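Local coordinates for protein mannose-6-phosphate isomerase (Bacillus subtilis, PDB 1QWR) that probably catalyses the reversible interconversion of D-mannose 6-phosphate and D-fructose 6-phosphate, as a type 1 phosphomannose isomerase that binds one zinc ion per subunit, at residues F10-F15 against T53-P58; E17-G22 against Y200-S205; I132-T137 against R158-K163; F270-V275 against H296-A301. All coordinates share one frame; numbering follows the deposited sequence.

In the fold
Contact 1 pairs strand 9-17 with the short strand 53-54, and contact 4 pairs strands 271-276 and 296-299; their centres are about 12 Å apart and they touch, because strand 9-17 also runs antiparallel to strand 296-299. The N-terminal strand thus joins the catalytic region to the C-terminal cupin region. Contact 2, about 28 Å between centres from contact 1, follows strand 9-17 into the loop beside the active site. Contact 3, a strand pair in a separate three-stranded sheet with two helices between its segments, comes between the two segments of contact 2 along the chain and meets it through Tyr200 and Ile133; contacts 3 and 4 lie on opposite sides of the chain's centre.

Contact 1 of 4, residues F10-F15 against T53-P58; sequences FLTPVF and TVANGP
A side-chain oxygen, Asn56 OD1, accepts from the backbone Phe10 N at 2.7 Å, with the donor tilted 17° from the carbonyl plane of the amide. The same oxygen sits at the edge of the Phe10 ring, near its plane, and lies 3.3 Å from Phe10 CB, while ring and amide planes stand 76° apart. The Asn56 side chain is folded over its own backbone (chi1 67°), which turns OD1 toward Phe10 N. A nearly straight bond follows, Ala55 N to Phe10 O at 2.8 Å, and Thr12 N to Thr53 O at 2.9 Å completes the pairing. This is a short antiparallel pairing at the edge of strand 9-17, in the catalytic region of a type 1 phosphomannose isomerase and away from its zinc site; Leu11 and Val54 form the non-hydrogen-bonded pair, their side chains diverging. On the solvent side, Ala55 CB touches Thr12 OG1 at 3.4 Å, and a water bridges Thr12 O and Thr53 OG1, the latter at 2.7 Å. Leu11 CD2 reaches back to Val54 CA at 4.2 Å. Replacing Asn56 with an alanine would probably leave Phe10 N without this acceptor and Pro8 O without the donor it has in Asn56 ND2. Further out, the Phe10 ring meets Phe297, and Leu11 packs on Ile44 while its backbone bonds to His296.

Contact 2 of 4, residues E17-G22 against Y200-S205; sequences EKIWGG and YDRLDS. With SO4 (sulfate ion), chain C.
Two irregular loops pass in roughly opposite directions, 154° apart, where Ile19 comes up to Asp204, their CA atoms 5.9 Å from each other and Ile19 riding on a type I beta turn from Lys18 to Gly21. Ile19 carries the contact. Its CD1 lies over one face of the Arg202 guanidinium, 3.2 Å from NE, while Tyr200 CD2 covers the opposite face, so the flat group is sandwiched. A chi1 of 66° sends the CG1-CD1 branch toward Arg202 and leaves CG2 to rest 3.6 Å from Asp204 CA. The Arg202 charge is met by a salt bridge to Asp199, and Asp204 OD1 accepts from Ser208 N. On its other side the turn faces the active-site pocket of this cupin-family isomerase: the Trp20 side chain lies about 8 Å from the zinc ion and about 7 Å from the side chain of Arg196, probably the active-site residue. Here a sulfate, probably from the crystallisation liquor, takes Trp20 NE1 at O2 (2.9 Å, 165°) in the plane of the indole, and Lys18 NZ donates to the same oxygen at 2.9 Å. Lys18 CB covers one indole face; Ser97, Lys99, Arg196 and Arg210 also bind the anion.

Contact 3 of 4, residues I132-T137 against R158-K163; sequences IIYGHT and RRIKIK
Off one face of two antiparallel strands, Ile132 and Ile160 run alongside each other, with Ile132 CG1 3.8 Å from Ile160 CB; they form a hydrogen-bonded pair. Ile132 N to Ile160 O and Ile160 N to Ile132 O, both 3.0 Å, close the ring between them. The packed face continues with Ile132 CG2 set crosswise against Ile162 CG2 at 3.7 Å, and with Ile160 CD1 against Tyr134 CB at 3.9 Å. Tyr168, Trp121 and Leu178 line the surroundings of Ile132. An alanine in place of Ile132 would probably open a gap beside Ile160 and Ile162 and leave their side chains less well held. The other face is looser. There Arg159 stretches out alongside Ile133, whose CG1 sits over the centre of one guanidinium face, 4.0 Å from Arg159 CZ, and the charge pairs with Glu131. Arg158, exposed, runs along Gly135 and His136 where strand 131-136 ends: its N bonds to Gly135 O at 3.2 Å, and a bend at chi3 (62°) goes with CD lying 3.3 Å from His136 O and NE donating a hydrogen bond to a water that also sits beside Tyr134 O. Tyr134 N donates to Arg158 O, and Tyr134 OH bonds to Tyr169 O. Strand 131-136 is central in a three-stranded antiparallel sheet, between strands 157-161 and 176-178, the latter beginning with the zinc ligand His176.

Contact 4 of 4, residues F270-V275 against H296-A301; sequences FLICSV and HFILPA
His296 starts the second strand beside Ser274, a non-hydrogen-bonded antiparallel pair whose side chains are linked instead: Ser274 OG lies 2.8 Å from His296 ND1, in the plane of the imidazole at its edge, a hydrogen bond whose direction the geometry leaves open. His296 NE2 is taken up by Tyr31 OH, so both ring nitrogens of this buried histidine have partners. Phe297 comes next. With chi1 at 59° its ring swings back over the backbone and against Cys273, whose CB stands 3.6 Å from the ring centroid and 16° off the normal, a CH-pi contact; the sulfur reaches the same ring obliquely, its SG 4.3 Å from the centroid. Val275 CG2 meets the ring edge, near CE2 at 4.0 Å. Backbone bonds join the pair both ways, Cys273 N to Phe297 O measuring 2.7 Å. These strands belong to the cupin region near the C-terminus, where strand 271-276 runs between strands 296-299 and 312-318. Ile298 turns to the Ser274 and His296 side, its CG2 4.2 Å from Phe270 CB. Leu299 returns to the Cys273 side: its CD1 meets Leu271 CD1 at 4.1 Å and Cys273 SG at 4.0 Å, and two backbone bonds join it to Leu271. At Pro300 regular pairing has ended, and its carbonyl oxygen accepts from Gln266 NE2.

Contact 1 of 4, residues F10-F15 against T53-P58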
loop_
_atom_site.group_PDB
_atom_site.type_symbol
_atom_site.label_atom_id
_atom_site.label_comp_id
_atom_site.label_asym_id
_atom_site.label_seq_id
_atom_site.Cartn_x
_atom_site.Cartn_y
_atom_site.Cartn_z
ATOM N N PHE A 10 -8.851 14.053 -6.481
ATOM C CA PHE A 10 -7.600 14.069 -5.731
ATOM C C PHE A 10 -7.876 13.903 -4.253
ATOM O O PHE A 10 -8.918 14.343 -3.751
ATOM C CB PHE A 10 -6.833 15.371 -5.992
ATOM C CG PHE A 10 -6.195 15.428 -7.355
ATOM C CD1 PHE A 10 -4.851 15.092 -7.526
ATOM C CD2 PHE A 10 -6.950 15.766 -8.472
ATOM C CE1 PHE A 10 -4.271 15.081 -8.807
ATOM C CE2 PHE A 10 -6.383 15.762 -9.762
ATOM C CZ PHE A 10 -5.041 15.415 -9.923
ATOM N N LEU A 11 -6.938 13.261 -3.565
ATOM C CA LEU A 11 -7.063 12.981 -2.145
ATOM C C LEU A 11 -5.983 13.652 -1.319
ATOM O O LEU A 11 -4.820 13.667 -1.691
ATOM C CB LEU A 11 -7.012 11.462 -1.906
ATOM C CG LEU A 11 -8.155 10.814 -2.698
ATOM C CD1 LEU A 11 -8.030 9.321 -2.726
ATOM C CD2 LEU A 11 -9.478 11.262 -2.061
ATOM N N THR A 12 -6.387 14.194 -0.182
ATOM C CA THR A 12 -5.445 14.845 0.720
ATOM C C THR A 12 -4.900 13.780 1.641
ATOM O O THR A 12 -5.661 13.064 2.283
ATOM C CB THR A 12 -6.137 15.895 1.574
ATOM O OG1 THR A 12 -6.604 16.943 0.724
ATOM C CG2 THR A 12 -5.152 16.461 2.624
ATOM N N PRO A 13 -3.571 13.674 1.736
ATOM C CA PRO A 13 -2.930 12.671 2.594
ATOM C C PRO A 13 -3.139 12.794 4.110
ATOM O O PRO A 13 -3.278 13.889 4.661
ATOM C CB PRO A 13 -1.457 12.772 2.203
ATOM C CG PRO A 13 -1.294 14.191 1.755
ATOM C CD PRO A 13 -2.578 14.484 1.008
ATOM N N VAL A 14 -3.138 11.636 4.757
ATOM C CA VAL A 14 -3.281 11.484 6.200
ATOM C C VAL A 14 -1.940 10.897 6.638
ATOM O O VAL A 14 -1.360 10.108 5.892
ATOM C CB VAL A 14 -4.388 10.458 6.518
ATOM C CG1 VAL A 14 -4.424 10.146 8.007
ATOM C CG2 VAL A 14 -5.730 11.009 6.055
ATOM N N PHE A 15 -1.442 11.251 7.823
ATOM C CA PHE A 15 -0.153 10.718 8.256
ATOM C C PHE A 15 -0.188 9.990 9.590
ATOM O O PHE A 15 -1.008 10.297 10.454
ATOM C CB PHE A 15 0.888 11.845 8.310
ATOM C CG PHE A 15 1.156 12.478 6.969
ATOM C CD1 PHE A 15 2.036 11.889 6.063
ATOM C CD2 PHE A 15 0.484 13.629 6.594
ATOM C CE1 PHE A 15 2.236 12.446 4.781
ATOM C CE2 PHE A 15 0.668 14.190 5.331
ATOM C CZ PHE A 15 1.547 13.597 4.419
ATOM N N THR A 53 -9.523 12.773 2.457
ATOM C CA THR A 53 -10.592 13.720 2.184
ATOM C C THR A 53 -10.370 14.202 0.759
ATOM O O THR A 53 -9.230 14.338 0.326
ATOM C CB THR A 53 -10.540 14.929 3.146
ATOM O OG1 THR A 53 -9.219 15.480 3.149
ATOM C CG2 THR A 53 -10.893 14.504 4.550
ATOM N N VAL A 54 -11.457 14.422 0.019
ATOM C CA VAL A 54 -11.372 14.901 -1.357
ATOM C C VAL A 54 -10.776 16.299 -1.373
ATOM O O VAL A 54 -11.233 17.209 -0.660
ATOM C CB VAL A 54 -12.747 14.915 -2.009
ATOM C CG1 VAL A 54 -12.648 15.464 -3.421
ATOM C CG2 VAL A 54 -13.319 13.510 -2.005
ATOM N N ALA A 55 -9.756 16.463 -2.199
ATOM C CA ALA A 55 -9.019 17.705 -2.288
ATOM C C ALA A 55 -9.516 18.698 -3.320
ATOM O O ALA A 55 -9.130 19.873 -3.276
ATOM C CB ALA A 55 -7.529 17.390 -2.550
ATOM N N ASN A 56 -10.380 18.257 -4.230
ATOM C CA ASN A 56 -10.844 19.144 -5.309
ATOM C C ASN A 56 -12.241 18.839 -5.798
ATOM O O ASN A 56 -12.816 17.800 -5.477
ATOM C CB ASN A 56 -9.955 18.988 -6.537
ATOM C CG ASN A 56 -10.108 17.599 -7.171
ATOM O OD1 ASN A 56 -9.834 16.589 -6.523
ATOM N ND2 ASN A 56 -10.572 17.545 -8.420
ATOM N N GLY A 57 -12.752 19.739 -6.636
ATOM C CA GLY A 57 -14.063 19.551 -7.231
ATOM C C GLY A 57 -15.243 19.695 -6.294
ATOM O O GLY A 57 -15.087 20.116 -5.148
ATOM N N PRO A 58 -16.444 19.330 -6.766
ATOM C CA PRO A 58 -17.719 19.388 -6.046
ATOM C C PRO A 58 -17.733 18.591 -4.746
ATOM O O PRO A 58 -18.441 18.951 -3.802
ATOM C CB PRO A 58 -18.720 18.838 -7.064
ATOM C CG PRO A 58 -18.075 19.126 -8.381
ATOM C CD PRO A 58 -16.641 18.748 -8.101
HETATM O O HOH W 1 -7.400 13.829 4.219
#

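Contact 2 of 4, residues E17-G22 against Y200-S205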
loop_
_atom_site.group_PDB
_atom_site.type_symbol
_atom_site.label_atom_id
_atom_site.label_comp_id
_atom_site.label_asym_id
_atom_site.label_seq_id
_atom_site.Cartn_x
_atom_site.Cartn_y
_atom_site.Cartn_z
ATOM N N GLU A 17 2.406 8.601 12.778
ATOM C CA GLU A 17 3.723 8.508 13.408
ATOM C C GLU A 17 4.060 7.043 13.703
ATOM O O GLU A 17 3.177 6.242 14.008
ATOM C CB GLU A 17 3.734 9.288 14.726
ATOM C CG GLU A 17 3.694 10.777 14.554
ATOM C CD GLU A 17 3.567 11.507 15.882
ATOM O OE1 GLU A 17 4.312 11.170 16.830
ATOM O OE2 GLU A 17 2.723 12.421 15.969
ATOM N N LYS A 18 5.340 6.701 13.613
ATOM C CA LYS A 18 5.799 5.341 13.871
ATOM C C LYS A 18 7.184 5.420 14.488
ATOM O O LYS A 18 7.992 6.275 14.103
ATOM C CB LYS A 18 5.885 4.548 12.568
ATOM C CG LYS A 18 4.536 4.178 11.956
ATOM C CD LYS A 18 3.899 3.002 12.706
ATOM C CE LYS A 18 2.549 2.624 12.088
ATOM N NZ LYS A 18 1.953 1.392 12.686
ATOM N N ILE A 19 7.476 4.528 15.427
ATOM C CA ILE A 19 8.796 4.571 16.034
ATOM C C ILE A 19 9.855 4.338 14.968
ATOM O O ILE A 19 10.980 4.810 15.108
ATOM C CB ILE A 19 8.951 3.513 17.162
ATOM C CG1 ILE A 19 8.896 2.089 16.594
ATOM C CG2 ILE A 19 7.853 3.706 18.185
ATOM C CD1 ILE A 19 9.183 0.996 17.661
ATOM N N TRP A 20 9.497 3.629 13.892
ATOM C CA TRP A 20 10.445 3.340 12.824
ATOM C C TRP A 20 10.380 4.360 11.679
ATOM O O TRP A 20 11.056 4.213 10.654
ATOM C CB TRP A 20 10.207 1.928 12.270
ATOM C CG TRP A 20 8.761 1.603 11.947
ATOM C CD1 TRP A 20 7.877 0.905 12.730
ATOM C CD2 TRP A 20 8.042 1.955 10.748
ATOM N NE1 TRP A 20 6.657 0.801 12.093
ATOM C CE2 TRP A 20 6.733 1.433 10.876
ATOM C CE3 TRP A 20 8.382 2.659 9.583
ATOM C CZ2 TRP A 20 5.757 1.590 9.874
ATOM C CZ3 TRP A 20 7.417 2.819 8.590
ATOM C CH2 TRP A 20 6.119 2.285 8.744
ATOM N N GLY A 21 9.571 5.390 11.869
ATOM C CA GLY A 21 9.422 6.411 10.844
ATOM C C GLY A 21 10.516 7.468 10.840
ATOM O O GLY A 21 11.367 7.518 11.736
ATOM N N GLY A 22 10.486 8.315 9.817
ATOM C CA GLY A 22 11.475 9.373 9.687
ATOM C C GLY A 22 10.873 10.636 9.097
ATOM O O GLY A 22 9.740 10.986 9.411
ATOM N N TYR A 200 11.482 -5.844 18.488
ATOM C CA TYR A 200 12.817 -5.498 18.940
ATOM C C TYR A 200 12.887 -4.836 20.315
ATOM O O TYR A 200 13.839 -4.112 20.605
ATOM C CB TYR A 200 13.462 -4.600 17.876
ATOM C CG TYR A 200 13.544 -5.266 16.525
ATOM C CD1 TYR A 200 14.518 -6.232 16.264
ATOM C CD2 TYR A 200 12.609 -4.987 15.523
ATOM C CE1 TYR A 200 14.557 -6.905 15.039
ATOM C CE2 TYR A 200 12.636 -5.654 14.299
ATOM C CZ TYR A 200 13.612 -6.611 14.063
ATOM O OH TYR A 200 13.657 -7.274 12.857
ATOM N N ASP A 201 11.890 -5.097 21.158
ATOM C CA ASP A 201 11.825 -4.536 22.510
ATOM C C ASP A 201 11.940 -3.015 22.568
ATOM O O ASP A 201 12.534 -2.460 23.507
ATOM C CB ASP A 201 12.918 -5.157 23.383
ATOM C CG ASP A 201 12.794 -6.666 23.472
ATOM O OD1 ASP A 201 11.773 -7.138 24.009
ATOM O OD2 ASP A 201 13.706 -7.373 22.997
ATOM N N ARG A 202 11.356 -2.341 21.583
ATOM C CA ARG A 202 11.415 -0.889 21.524
ATOM C C ARG A 202 10.296 -0.182 22.261
ATOM O O ARG A 202 9.227 -0.741 22.462
ATOM C CB ARG A 202 11.412 -0.431 20.070
ATOM C CG ARG A 202 12.647 -0.851 19.320
ATOM C CD ARG A 202 12.571 -0.434 17.860
ATOM N NE ARG A 202 11.532 -1.158 17.125
ATOM C CZ ARG A 202 11.409 -1.119 15.803
ATOM N NH1 ARG A 202 12.258 -0.383 15.090
ATOM N NH2 ARG A 202 10.469 -1.841 15.186
ATOM N N LEU A 203 10.556 1.061 22.654
ATOM C CA LEU A 203 9.581 1.884 23.352
ATOM C C LEU A 203 9.075 2.956 22.401
ATOM O O LEU A 203 9.825 3.436 21.546
ATOM C CB LEU A 203 10.212 2.557 24.576
ATOM C CG LEU A 203 10.676 1.656 25.723
ATOM C CD1 LEU A 203 9.508 0.799 26.220
ATOM C CD2 LEU A 203 11.819 0.786 25.250
ATOM N N ASP A 204 7.805 3.322 22.550
ATOM C CA ASP A 204 7.188 4.341 21.707
ATOM C C ASP A 204 7.360 5.732 22.336
ATOM O O ASP A 204 7.936 5.861 23.421
ATOM C CB ASP A 204 5.700 4.014 21.501
ATOM C CG ASP A 204 4.820 4.485 22.653
ATOM O OD1 ASP A 204 5.187 4.296 23.833
ATOM O OD2 ASP A 204 3.739 5.042 22.368
ATOM N N SER A 205 6.871 6.764 21.650
ATOM C CA SER A 205 6.979 8.143 22.136
ATOM C C SER A 205 6.457 8.343 23.551
ATOM O O SER A 205 6.771 9.342 24.201
ATOM C CB SER A 205 6.236 9.103 21.201
ATOM O OG SER A 205 6.895 9.224 19.954
HETATM S S SO4 C . 4.266 -1.941 12.279
HETATM O O1 SO4 C . 5.567 -2.511 12.712
HETATM O O2 SO4 C . 4.178 -0.531 12.671
HETATM O O3 SO4 C . 3.156 -2.707 12.867
HETATM O O4 SO4 C . 4.184 -2.033 10.808
#

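Contact 3 of 4, residues I132-T137 against R158-K163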
loop_
_atom_site.group_PDB
_atom_site.type_symbol
_atom_site.label_atom_id
_atom_site.label_comp_id
_atom_site.label_asym_id
_atom_site.label_seq_id
_atom_site.Cartn_x
_atom_site.Cartn_y
_atom_site.Cartn_z
ATOM N N ILE A 132 14.185 -7.457 3.312
ATOM C CA ILE A 132 12.846 -7.595 3.860
ATOM C C ILE A 132 12.815 -8.998 4.478
ATOM O O ILE A 132 13.611 -9.869 4.105
ATOM C CB ILE A 132 11.731 -7.497 2.789
ATOM C CG1 ILE A 132 11.867 -8.622 1.773
ATOM C CG2 ILE A 132 11.770 -6.116 2.143
ATOM C CD1 ILE A 132 10.665 -8.745 0.811
ATOM N N ILE A 133 11.920 -9.189 5.436
ATOM C CA ILE A 133 11.718 -10.490 6.060
ATOM C C ILE A 133 10.448 -10.974 5.378
ATOM O O ILE A 133 9.435 -10.265 5.369
ATOM C CB ILE A 133 11.488 -10.354 7.571
ATOM C CG1 ILE A 133 12.778 -9.883 8.236
ATOM C CG2 ILE A 133 11.042 -11.688 8.158
ATOM C CD1 ILE A 133 12.598 -9.417 9.668
ATOM N N TYR A 134 10.511 -12.163 4.789
ATOM C CA TYR A 134 9.376 -12.727 4.062
ATOM C C TYR A 134 9.362 -14.251 4.188
ATOM O O TYR A 134 10.166 -14.937 3.541
ATOM C CB TYR A 134 9.486 -12.356 2.575
ATOM C CG TYR A 134 8.286 -12.719 1.724
ATOM C CD1 TYR A 134 7.335 -11.755 1.377
ATOM C CD2 TYR A 134 8.120 -14.011 1.224
ATOM C CE1 TYR A 134 6.257 -12.074 0.554
ATOM C CE2 TYR A 134 7.047 -14.342 0.396
ATOM C CZ TYR A 134 6.121 -13.367 0.063
ATOM O OH TYR A 134 5.077 -13.679 -0.764
ATOM N N GLY A 135 8.439 -14.768 4.994
ATOM C CA GLY A 135 8.333 -16.203 5.176
ATOM C C GLY A 135 9.171 -16.703 6.337
ATOM O O GLY A 135 9.880 -15.923 6.983
ATOM N N HIS A 136 9.108 -18.012 6.583
ATOM C CA HIS A 136 9.841 -18.614 7.692
ATOM C C HIS A 136 10.144 -20.082 7.412
ATOM O O HIS A 136 9.686 -20.644 6.421
ATOM C CB HIS A 136 9.019 -18.513 8.968
ATOM C CG HIS A 136 7.762 -19.319 8.920
ATOM N ND1 HIS A 136 6.579 -18.829 8.406
ATOM C CD2 HIS A 136 7.530 -20.614 9.236
ATOM C CE1 HIS A 136 5.674 -19.791 8.404
ATOM N NE2 HIS A 136 6.226 -20.884 8.900
ATOM N N THR A 137 10.892 -20.711 8.310
ATOM C CA THR A 137 11.284 -22.106 8.112
ATOM C C THR A 137 10.526 -23.146 8.934
ATOM O O THR A 137 10.764 -24.351 8.774
ATOM C CB THR A 137 12.775 -22.297 8.442
ATOM O OG1 THR A 137 13.004 -21.886 9.794
ATOM C CG2 THR A 137 13.642 -21.471 7.505
ATOM N N ARG A 158 13.034 -15.847 7.034
ATOM C CA ARG A 158 13.623 -15.950 5.711
ATOM C C ARG A 158 13.771 -14.498 5.259
ATOM O O ARG A 158 12.885 -13.665 5.477
ATOM C CB ARG A 158 12.714 -16.736 4.757
ATOM C CG ARG A 158 12.613 -18.218 5.091
ATOM C CD ARG A 158 11.553 -18.920 4.249
ATOM N NE ARG A 158 11.829 -18.902 2.810
ATOM C CZ ARG A 158 12.737 -19.661 2.205
ATOM N NH1 ARG A 158 13.474 -20.513 2.908
ATOM N NH2 ARG A 158 12.895 -19.582 0.887
ATOM N N ARG A 159 14.905 -14.186 4.649
ATOM C CA ARG A 159 15.160 -12.824 4.219
ATOM C C ARG A 159 15.416 -12.734 2.728
ATOM O O ARG A 159 15.939 -13.662 2.125
ATOM C CB ARG A 159 16.339 -12.253 5.005
ATOM C CG ARG A 159 16.064 -12.121 6.500
ATOM C CD ARG A 159 17.322 -11.773 7.284
ATOM N NE ARG A 159 17.025 -11.324 8.648
ATOM C CZ ARG A 159 16.753 -10.065 8.988
ATOM N NH1 ARG A 159 16.737 -9.105 8.069
ATOM N NH2 ARG A 159 16.509 -9.758 10.255
ATOM N N ILE A 160 15.019 -11.612 2.136
ATOM C CA ILE A 160 15.194 -11.393 0.710
ATOM C C ILE A 160 15.869 -10.053 0.509
ATOM O O ILE A 160 15.464 -9.058 1.106
ATOM C CB ILE A 160 13.843 -11.375 -0.024
ATOM C CG1 ILE A 160 13.128 -12.719 0.170
ATOM C CG2 ILE A 160 14.063 -11.082 -1.506
ATOM C CD1 ILE A 160 11.776 -12.807 -0.538
ATOM N N LYS A 161 16.908 -10.043 -0.323
ATOM C CA LYS A 161 17.654 -8.832 -0.619
ATOM C C LYS A 161 16.846 -8.073 -1.662
ATOM O O LYS A 161 16.463 -8.637 -2.682
ATOM C CB LYS A 161 19.034 -9.183 -1.184
ATOM C CG LYS A 161 20.109 -8.202 -0.773
ATOM C CD LYS A 161 19.715 -6.788 -1.148
ATOM C CE LYS A 161 20.632 -5.772 -0.519
ATOM N NZ LYS A 161 20.017 -4.429 -0.578
ATOM N N ILE A 162 16.602 -6.794 -1.409
ATOM C CA ILE A 162 15.798 -5.991 -2.331
ATOM C C ILE A 162 16.540 -4.837 -2.986
ATOM O O ILE A 162 17.586 -4.407 -2.510
ATOM C CB ILE A 162 14.576 -5.395 -1.608
ATOM C CG1 ILE A 162 15.046 -4.426 -0.522
ATOM C CG2 ILE A 162 13.737 -6.520 -1.001
ATOM C CD1 ILE A 162 13.932 -3.533 0.060
ATOM N N LYS A 163 15.962 -4.323 -4.072
ATOM C CA LYS A 163 16.535 -3.194 -4.798
ATOM C C LYS A 163 15.391 -2.324 -5.336
ATOM O O LYS A 163 14.245 -2.768 -5.412
ATOM C CB LYS A 163 17.395 -3.706 -5.967
ATOM C CG LYS A 163 16.616 -4.426 -7.067
ATOM C CD LYS A 163 17.568 -4.992 -8.132
ATOM C CE LYS A 163 16.816 -5.836 -9.162
ATOM N NZ LYS A 163 16.288 -5.015 -10.285
HETATM O O HOH W 2 11.259 -16.460 1.160
#

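Contact 4 of 4, residues F270-V275 against H296-A301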
loop_
_atom_site.group_PDB
_atom_site.type_symbol
_atom_site.label_atom_id
_atom_site.label_comp_id
_atom_site.label_asym_id
_atom_site.label_seq_id
_atom_site.Cartn_x
_atom_site.Cartn_y
_atom_site.Cartn_z
ATOM N N PHE A 270 -12.781 1.825 -11.537
ATOM C CA PHE A 270 -12.122 3.064 -11.116
ATOM C C PHE A 270 -10.635 2.745 -11.004
ATOM O O PHE A 270 -10.264 1.577 -10.857
ATOM C CB PHE A 270 -12.659 3.583 -9.775
ATOM C CG PHE A 270 -12.526 2.610 -8.644
ATOM C CD1 PHE A 270 -11.402 2.624 -7.808
ATOM C CD2 PHE A 270 -13.542 1.690 -8.395
ATOM C CE1 PHE A 270 -11.299 1.731 -6.735
ATOM C CE2 PHE A 270 -13.448 0.794 -7.336
ATOM C CZ PHE A 270 -12.330 0.809 -6.499
ATOM N N LEU A 271 -9.783 3.761 -11.099
ATOM C CA LEU A 271 -8.336 3.537 -10.981
ATOM C C LEU A 271 -7.795 4.356 -9.831
ATOM O O LEU A 271 -8.132 5.532 -9.709
ATOM C CB LEU A 271 -7.609 3.970 -12.261
ATOM C CG LEU A 271 -7.893 3.178 -13.536
ATOM C CD1 LEU A 271 -7.005 3.733 -14.669
ATOM C CD2 LEU A 271 -7.619 1.685 -13.309
ATOM N N ILE A 272 -6.978 3.725 -8.997
ATOM C CA ILE A 272 -6.319 4.368 -7.864
ATOM C C ILE A 272 -4.918 4.717 -8.381
ATOM O O ILE A 272 -4.183 3.813 -8.800
ATOM C CB ILE A 272 -6.181 3.405 -6.686
ATOM C CG1 ILE A 272 -7.564 3.068 -6.141
ATOM C CG2 ILE A 272 -5.243 4.023 -5.610
ATOM C CD1 ILE A 272 -7.576 1.904 -5.127
ATOM N N CYS A 273 -4.533 5.996 -8.296
ATOM C CA CYS A 273 -3.261 6.466 -8.839
ATOM C C CYS A 273 -2.396 7.267 -7.867
ATOM O O CYS A 273 -2.909 8.155 -7.171
ATOM C CB CYS A 273 -3.527 7.362 -10.069
ATOM S SG CYS A 273 -4.663 6.634 -11.298
ATOM N N SER A 274 -1.094 6.957 -7.851
ATOM C CA SER A 274 -0.092 7.640 -7.010
ATOM C C SER A 274 1.085 8.071 -7.893
ATOM O O SER A 274 1.694 7.243 -8.599
ATOM C CB SER A 274 0.453 6.702 -5.901
ATOM O OG SER A 274 -0.565 6.284 -5.005
ATOM N N VAL A 275 1.396 9.362 -7.895
ATOM C CA VAL A 275 2.528 9.846 -8.701
ATOM C C VAL A 275 3.771 9.743 -7.829
ATOM O O VAL A 275 3.926 10.490 -6.871
ATOM C CB VAL A 275 2.304 11.296 -9.115
ATOM C CG1 VAL A 275 3.439 11.767 -10.004
ATOM C CG2 VAL A 275 0.941 11.399 -9.817
ATOM N N HIS A 296 -2.121 11.916 -5.206
ATOM C CA HIS A 296 -2.825 10.640 -5.154
ATOM C C HIS A 296 -4.239 10.973 -5.613
ATOM O O HIS A 296 -4.835 11.969 -5.154
ATOM C CB HIS A 296 -2.832 10.091 -3.735
ATOM C CG HIS A 296 -1.458 9.829 -3.208
ATOM N ND1 HIS A 296 -0.686 8.764 -3.634
ATOM C CD2 HIS A 296 -0.693 10.533 -2.343
ATOM C CE1 HIS A 296 0.501 8.826 -3.049
ATOM N NE2 HIS A 296 0.524 9.892 -2.262
ATOM N N PHE A 297 -4.776 10.158 -6.510
ATOM C CA PHE A 297 -6.111 10.432 -7.021
ATOM C C PHE A 297 -6.786 9.207 -7.575
ATOM O O PHE A 297 -6.144 8.174 -7.852
ATOM C CB PHE A 297 -6.053 11.521 -8.107
ATOM C CG PHE A 297 -5.177 11.170 -9.291
ATOM C CD1 PHE A 297 -5.722 10.604 -10.455
ATOM C CD2 PHE A 297 -3.820 11.427 -9.248
ATOM C CE1 PHE A 297 -4.902 10.306 -11.569
ATOM C CE2 PHE A 297 -2.986 11.136 -10.348
ATOM C CZ PHE A 297 -3.524 10.575 -11.518
ATOM N N ILE A 298 -8.097 9.330 -7.723
ATOM C CA ILE A 298 -8.907 8.268 -8.273
ATOM C C ILE A 298 -9.499 8.745 -9.585
ATOM O O ILE A 298 -9.978 9.882 -9.680
ATOM C CB ILE A 298 -10.050 7.899 -7.290
ATOM C CG1 ILE A 298 -9.467 7.114 -6.116
ATOM C CG2 ILE A 298 -11.141 7.098 -8.017
ATOM C CD1 ILE A 298 -10.478 6.852 -5.012
ATOM N N LEU A 299 -9.396 7.903 -10.621
ATOM C CA LEU A 299 -10.019 8.209 -11.890
ATOM C C LEU A 299 -11.314 7.382 -11.808
ATOM O O LEU A 299 -11.279 6.135 -11.733
ATOM C CB LEU A 299 -9.156 7.738 -13.090
ATOM C CG LEU A 299 -7.793 8.442 -13.203
ATOM C CD1 LEU A 299 -6.958 7.872 -14.374
ATOM C CD2 LEU A 299 -8.027 9.939 -13.393
ATOM N N PRO A 300 -12.466 8.063 -11.816
ATOM C CA PRO A 300 -13.804 7.466 -11.733
ATOM C C PRO A 300 -14.206 6.575 -12.897
ATOM O O PRO A 300 -13.558 6.570 -13.948
ATOM C CB PRO A 300 -14.713 8.690 -11.590
ATOM C CG PRO A 300 -14.022 9.706 -12.400
ATOM C CD PRO A 300 -12.559 9.523 -12.008
ATOM N N ALA A 301 -15.281 5.813 -12.683
ATOM C CA ALA A 301 -15.826 4.901 -13.686
ATOM C C ALA A 301 -16.029 5.557 -15.043
ATOM O O ALA A 301 -15.633 4.997 -16.070
ATOM C CB ALA A 301 -17.157 4.325 -13.198
#